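Local coordinates for class I phosphodiesterase PDEB1 (Leishmania major, PDB 2R8Q), which belongs to the class I phosphodiesterases, an all-helical family of the HD clan, and holds zinc and magnesium ions in its catalytic domain, at residues E228-G233 with V322-H327; C130-V135 with L244-L249. One frame throughout, in Å; residues are numbered along the deposited sequence.

Contact 1 (E228-G233 with V322-H327)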
loop_
_atom_site.group_PDB
_atom_site.type_symbol
_atom_site.label_atom_id
_atom_site.label_comp_id
_atom_site.label_asym_id
_atom_site.label_seq_id
_atom_site.Cartn_x
_atom_site.Cartn_y
_atom_site.Cartn_z
ATOM N N GLU A 228 -11.460 23.711 -17.567
ATOM C CA GLU A 228 -10.891 24.986 -17.140
ATOM C C GLU A 228 -9.560 25.189 -17.863
ATOM O O GLU A 228 -9.199 26.311 -18.215
ATOM C CB GLU A 228 -10.680 25.001 -15.622
ATOM C CG GLU A 228 -10.094 26.300 -15.064
ATOM C CD GLU A 228 -10.881 27.534 -15.473
ATOM O OE1 GLU A 228 -12.127 27.467 -15.504
ATOM O OE2 GLU A 228 -10.253 28.578 -15.752
ATOM N N LEU A 229 -8.836 24.096 -18.085
ATOM C CA LEU A 229 -7.561 24.161 -18.790
ATOM C C LEU A 229 -7.816 24.714 -20.190
ATOM O O LEU A 229 -7.076 25.565 -20.682
ATOM C CB LEU A 229 -6.940 22.763 -18.890
ATOM C CG LEU A 229 -5.743 22.596 -19.828
ATOM C CD1 LEU A 229 -4.598 23.462 -19.353
ATOM C CD2 LEU A 229 -5.326 21.133 -19.875
ATOM N N ALA A 230 -8.876 24.227 -20.822
ATOM C CA ALA A 230 -9.241 24.667 -22.163
ATOM C C ALA A 230 -9.824 26.079 -22.139
ATOM O O ALA A 230 -9.673 26.839 -23.096
ATOM C CB ALA A 230 -10.248 23.695 -22.773
ATOM N N THR A 231 -10.488 26.423 -21.041
ATOM C CA THR A 231 -11.095 27.742 -20.881
ATOM C C THR A 231 -10.042 28.837 -20.725
ATOM O O THR A 231 -10.193 29.939 -21.258
ATOM C CB THR A 231 -12.020 27.781 -19.643
ATOM O OG1 THR A 231 -13.140 26.913 -19.857
ATOM C CG2 THR A 231 -12.517 29.198 -19.387
ATOM N N SER A 232 -8.976 28.532 -19.992
ATOM C CA SER A 232 -7.909 29.497 -19.763
ATOM C C SER A 232 -6.843 29.472 -20.856
ATOM O O SER A 232 -6.129 30.455 -21.053
ATOM C CB SER A 232 -7.263 29.252 -18.395
ATOM O OG SER A 232 -6.802 27.919 -18.268
ATOM N N GLY A 233 -6.741 28.350 -21.561
ATOM C CA GLY A 233 -5.764 28.237 -22.630
ATOM C C GLY A 233 -4.580 27.341 -22.305
ATOM O O GLY A 233 -3.811 27.622 -21.386
ATOM N N VAL A 322 -12.183 16.029 -27.053
ATOM C CA VAL A 322 -11.782 16.138 -28.450
ATOM C C VAL A 322 -12.109 17.533 -28.978
ATOM O O VAL A 322 -11.292 18.163 -29.650
ATOM C CB VAL A 322 -12.497 15.084 -29.329
ATOM C CG1 VAL A 322 -12.240 15.367 -30.803
ATOM C CG2 VAL A 322 -11.991 13.694 -28.977
ATOM N N GLY A 323 -13.302 18.017 -28.656
ATOM C CA GLY A 323 -13.706 19.332 -29.117
ATOM C C GLY A 323 -12.936 20.480 -28.491
ATOM O O GLY A 323 -12.761 21.523 -29.120
ATOM N N ASN A 324 -12.455 20.291 -27.265
ATOM C CA ASN A 324 -11.736 21.353 -26.569
ATOM C C ASN A 324 -10.212 21.342 -26.641
ATOM O O ASN A 324 -9.578 22.351 -26.327
ATOM C CB ASN A 324 -12.162 21.394 -25.099
ATOM C CG ASN A 324 -13.587 21.884 -24.919
ATOM O OD1 ASN A 324 -13.937 22.980 -25.358
ATOM N ND2 ASN A 324 -14.415 21.076 -24.269
ATOM N N LEU A 325 -9.611 20.225 -27.041
ATOM C CA LEU A 325 -8.154 20.180 -27.120
ATOM C C LEU A 325 -7.566 19.071 -27.990
ATOM O O LEU A 325 -6.640 19.314 -28.765
ATOM C CB LEU A 325 -7.561 20.086 -25.708
ATOM C CG LEU A 325 -6.040 20.223 -25.603
ATOM C CD1 LEU A 325 -5.603 21.595 -26.102
ATOM C CD2 LEU A 325 -5.613 20.023 -24.162
ATOM N N PHE A 326 -8.085 17.854 -27.856
ATOM C CA PHE A 326 -7.573 16.730 -28.640
ATOM C C PHE A 326 -8.309 16.629 -29.972
ATOM O O PHE A 326 -8.993 15.642 -30.242
ATOM C CB PHE A 326 -7.739 15.411 -27.874
ATOM C CG PHE A 326 -7.139 15.420 -26.492
ATOM C CD1 PHE A 326 -5.924 16.047 -26.244
ATOM C CD2 PHE A 326 -7.779 14.770 -25.442
ATOM C CE1 PHE A 326 -5.354 16.025 -24.972
ATOM C CE2 PHE A 326 -7.215 14.742 -24.168
ATOM C CZ PHE A 326 -6.002 15.372 -23.934
ATOM N N HIS A 327 -8.149 17.649 -30.810
ATOM C CA HIS A 327 -8.823 17.692 -32.101
ATOM C C HIS A 327 -8.446 16.559 -33.053
ATOM O O HIS A 327 -9.249 16.162 -33.898
ATOM C CB HIS A 327 -8.568 19.050 -32.762
ATOM C CG HIS A 327 -8.834 20.214 -31.856
ATOM N ND1 HIS A 327 -7.825 20.931 -31.249
ATOM C CD2 HIS A 327 -9.996 20.763 -31.428
ATOM C CE1 HIS A 327 -8.355 21.873 -30.487
ATOM N NE2 HIS A 327 -9.670 21.791 -30.578
#
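Ala230 and Asn324 meet where two helices of this all-helical phosphodiesterase domain run out, 219-232 and 302-324. Their CA atoms come within 6.1 Å, and Ala230 CB lies 3.8 Å from Asn324 CB. The same methyl also rests 3.9 Å from the backbone O of Asn324, touching a side chain and a carbonyl at once. Beside this pair, Leu229 CD2 and Leu325 CD2 approach to 4.4 Å, a looser methyl-to-methyl contact. No hydrogen bond joins the two segments, which bury a modest 125 Å² between them.

The asparagine amide turns back along its own helix. CG stands beside the backbone N, anti to the carbonyl carbon (chi1 -70°), and ND2 makes a weak hydrogen bond to Asp320 O, while CB faces the alanine. Phe226 of helix 219-232 extends the patch, touching both Asn324 and Leu325. The two leucines carry it onto neighbouring parts of the fold: Leu229 onto His241 of helix 239-254, Leu325 onto the loop residues Leu124 and Phe234.

Both helices end at the contact. Gly233 leaves helix 219-232 with a positive phi of 107°, its N still bonded to Leu229 O. One turn back, Glu228 O is gripped by two donors of the same residue, Ser232 N and Ser232 OG, which reach it from opposite faces of the carbonyl plane. On the other side, Leu325 is the first residue to depart from helical angles, and an inverse gamma turn centred on Phe326 follows, with a weak hydrogen bond from His327 N to Leu325 O. The imidazole of His327 lies with one face against the backbone of Leu325, whose C sits 3.7 Å above the plane of the ring, displaced toward its rim.

Contact 2 (C130-V135 with L244-L249)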
loop_
_atom_site.group_PDB
_atom_site.type_symbol
_atom_site.label_atom_id
_atom_site.label_comp_id
_atom_site.label_asym_id
_atom_site.label_seq_id
_atom_site.Cartn_x
_atom_site.Cartn_y
_atom_site.Cartn_z
ATOM N N CYS A 130 5.478 11.094 -22.896
ATOM C CA CYS A 130 4.835 10.099 -23.752
ATOM C C CYS A 130 5.273 8.707 -23.300
ATOM O O CYS A 130 4.458 7.786 -23.209
ATOM C CB CYS A 130 5.224 10.309 -25.216
ATOM S SG CYS A 130 4.455 11.755 -25.972
ATOM N N TYR A 131 6.565 8.568 -23.016
ATOM C CA TYR A 131 7.140 7.304 -22.566
ATOM C C TYR A 131 6.509 6.875 -21.246
ATOM O O TYR A 131 6.037 5.746 -21.108
ATOM C CB TYR A 131 8.658 7.459 -22.407
ATOM C CG TYR A 131 9.375 6.238 -21.880
ATOM C CD1 TYR A 131 9.207 4.988 -22.481
ATOM C CD2 TYR A 131 10.234 6.331 -20.789
ATOM C CE1 TYR A 131 9.875 3.864 -22.003
ATOM C CE2 TYR A 131 10.909 5.212 -20.303
ATOM C CZ TYR A 131 10.721 3.983 -20.916
ATOM O OH TYR A 131 11.365 2.872 -20.427
ATOM N N VAL A 132 6.492 7.785 -20.277
ATOM C CA VAL A 132 5.909 7.482 -18.978
ATOM C C VAL A 132 4.426 7.124 -19.093
ATOM O O VAL A 132 3.948 6.216 -18.419
ATOM C CB VAL A 132 6.089 8.670 -18.007
ATOM C CG1 VAL A 132 5.359 8.394 -16.695
ATOM C CG2 VAL A 132 7.579 8.897 -17.754
ATOM N N LEU A 133 3.697 7.823 -19.959
ATOM C CA LEU A 133 2.278 7.535 -20.127
ATOM C C LEU A 133 2.057 6.103 -20.620
ATOM O O LEU A 133 1.193 5.382 -20.111
ATOM C CB LEU A 133 1.655 8.530 -21.111
ATOM C CG LEU A 133 0.161 8.370 -21.406
ATOM C CD1 LEU A 133 -0.646 8.482 -20.112
ATOM C CD2 LEU A 133 -0.273 9.447 -22.392
ATOM N N LEU A 134 2.855 5.681 -21.597
ATOM C CA LEU A 134 2.724 4.336 -22.146
ATOM C C LEU A 134 3.089 3.262 -21.125
ATOM O O LEU A 134 2.430 2.221 -21.051
ATOM C CB LEU A 134 3.580 4.201 -23.411
ATOM C CG LEU A 134 3.069 5.070 -24.566
ATOM C CD1 LEU A 134 4.086 5.087 -25.699
ATOM C CD2 LEU A 134 1.731 4.531 -25.060
ATOM N N VAL A 135 4.132 3.516 -20.339
ATOM C CA VAL A 135 4.563 2.581 -19.310
ATOM C C VAL A 135 3.479 2.490 -18.237
ATOM O O VAL A 135 3.145 1.404 -17.767
ATOM C CB VAL A 135 5.887 3.055 -18.659
ATOM C CG1 VAL A 135 6.158 2.279 -17.372
ATOM C CG2 VAL A 135 7.032 2.872 -19.644
ATOM N N LEU A 244 -2.052 17.430 -16.622
ATOM C CA LEU A 244 -3.490 17.240 -16.734
ATOM C C LEU A 244 -3.816 16.575 -18.076
ATOM O O LEU A 244 -4.759 15.790 -18.177
ATOM C CB LEU A 244 -4.217 18.582 -16.601
ATOM C CG LEU A 244 -5.747 18.554 -16.683
ATOM C CD1 LEU A 244 -6.317 17.490 -15.757
ATOM C CD2 LEU A 244 -6.284 19.928 -16.314
ATOM N N VAL A 245 -3.032 16.881 -19.106
ATOM C CA VAL A 245 -3.245 16.258 -20.407
ATOM C C VAL A 245 -2.959 14.760 -20.297
ATOM O O VAL A 245 -3.698 13.942 -20.843
ATOM C CB VAL A 245 -2.332 16.881 -21.495
ATOM C CG1 VAL A 245 -2.281 15.968 -22.724
ATOM C CG2 VAL A 245 -2.866 18.254 -21.892
ATOM N N MET A 246 -1.894 14.403 -19.579
ATOM C CA MET A 246 -1.543 12.996 -19.393
ATOM C C MET A 246 -2.659 12.262 -18.660
ATOM O O MET A 246 -3.055 11.157 -19.046
ATOM C CB MET A 246 -0.253 12.863 -18.580
ATOM C CG MET A 246 1.008 13.335 -19.284
ATOM S SD MET A 246 2.455 13.239 -18.187
ATOM C CE MET A 246 2.751 11.479 -18.187
ATOM N N GLU A 247 -3.167 12.877 -17.594
ATOM C CA GLU A 247 -4.226 12.261 -16.805
ATOM C C GLU A 247 -5.497 12.093 -17.621
ATOM O O GLU A 247 -6.187 11.084 -17.506
ATOM C CB GLU A 247 -4.520 13.103 -15.560
ATOM C CG GLU A 247 -3.327 13.246 -14.627
ATOM C CD GLU A 247 -3.549 14.288 -13.545
ATOM O OE1 GLU A 247 -4.428 15.155 -13.729
ATOM O OE2 GLU A 247 -2.837 14.249 -12.519
ATOM N N THR A 248 -5.802 13.088 -18.445
ATOM C CA THR A 248 -6.999 13.030 -19.268
ATOM C C THR A 248 -6.866 11.954 -20.342
ATOM O O THR A 248 -7.841 11.269 -20.662
ATOM C CB THR A 248 -7.282 14.395 -19.910
ATOM O OG1 THR A 248 -7.366 15.383 -18.879
ATOM C CG2 THR A 248 -8.598 14.367 -20.670
ATOM N N LEU A 249 -5.665 11.807 -20.898
ATOM C CA LEU A 249 -5.433 10.786 -21.913
ATOM C C LEU A 249 -5.572 9.383 -21.334
ATOM O O LEU A 249 -6.211 8.530 -21.949
ATOM C CB LEU A 249 -4.046 10.935 -22.548
ATOM C CG LEU A 249 -3.885 12.062 -23.572
ATOM C CD1 LEU A 249 -2.419 12.204 -23.937
ATOM C CD2 LEU A 249 -4.728 11.764 -24.811
#
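Leu133 extends toward helix 239-254 with CG anti to its backbone N (chi1 180°), while Met246, bent at chi3 (75°), directs its terminal methyl to helix 127-139. The two side chains pass alongside each other in opposite senses. Leu133 CD1 comes to 3.8 Å from the backbone O of Met246, and Met246 CE lies 4.3 Å from Leu133 CB, close to the helix backbone. CE also meets Val132 CG1 at 4.3 Å. One turn further on, Leu249 crosses Leu133 at about a right angle, its CD1 3.8 Å from Leu133 CD2.

The segments run in broadly the same direction, with a signed crossing angle of -30° and axes 10.8 Å apart. Other helices close the edges: Leu112 and Leu116 of helix 102-118 touch Leu133 and Leu249 respectively, whereas Ala206 and Cys210 of helix 197-212 lie against Met246. This is core packing of the catalytic domain, and both helices lead to the metal site: zinc ligands His140 and Asp141 directly follow helix 127-139, and Asp254 ends helix 239-254.

All four touching residues are buried, and no hydrogen bond crosses between the segments. Apart from the Met246 carbonyl, the touching groups are aliphatic or the thioether methyl, held probably by shape and dispersion, with burial of apolar surface the likely driving force.

How the contacts relate
The segments alternate along the chain, in the order 130-135, 228-233, 244-249, 322-327, so the two contacts interlock. Their centres are 16 Å apart on the same side of the chain's centre, contact 2 deeper and contact 1 near the periphery. Helices 219-232 and 239-254 are consecutive, and their side chains meet through Leu229 CD2 and Leu244 CD2, 3.9 Å apart. Phe326 makes the second bridge: its ring packs on Val245, Thr248 and Leu249, with CZ 3.9 Å from Leu249 CD2. Side-chain packing thus passes through helix 239-254 from the ends of helices 219-232 and 302-324 to buried contact 2, whose Leu133 side chain is about 12 Å from the zinc ion.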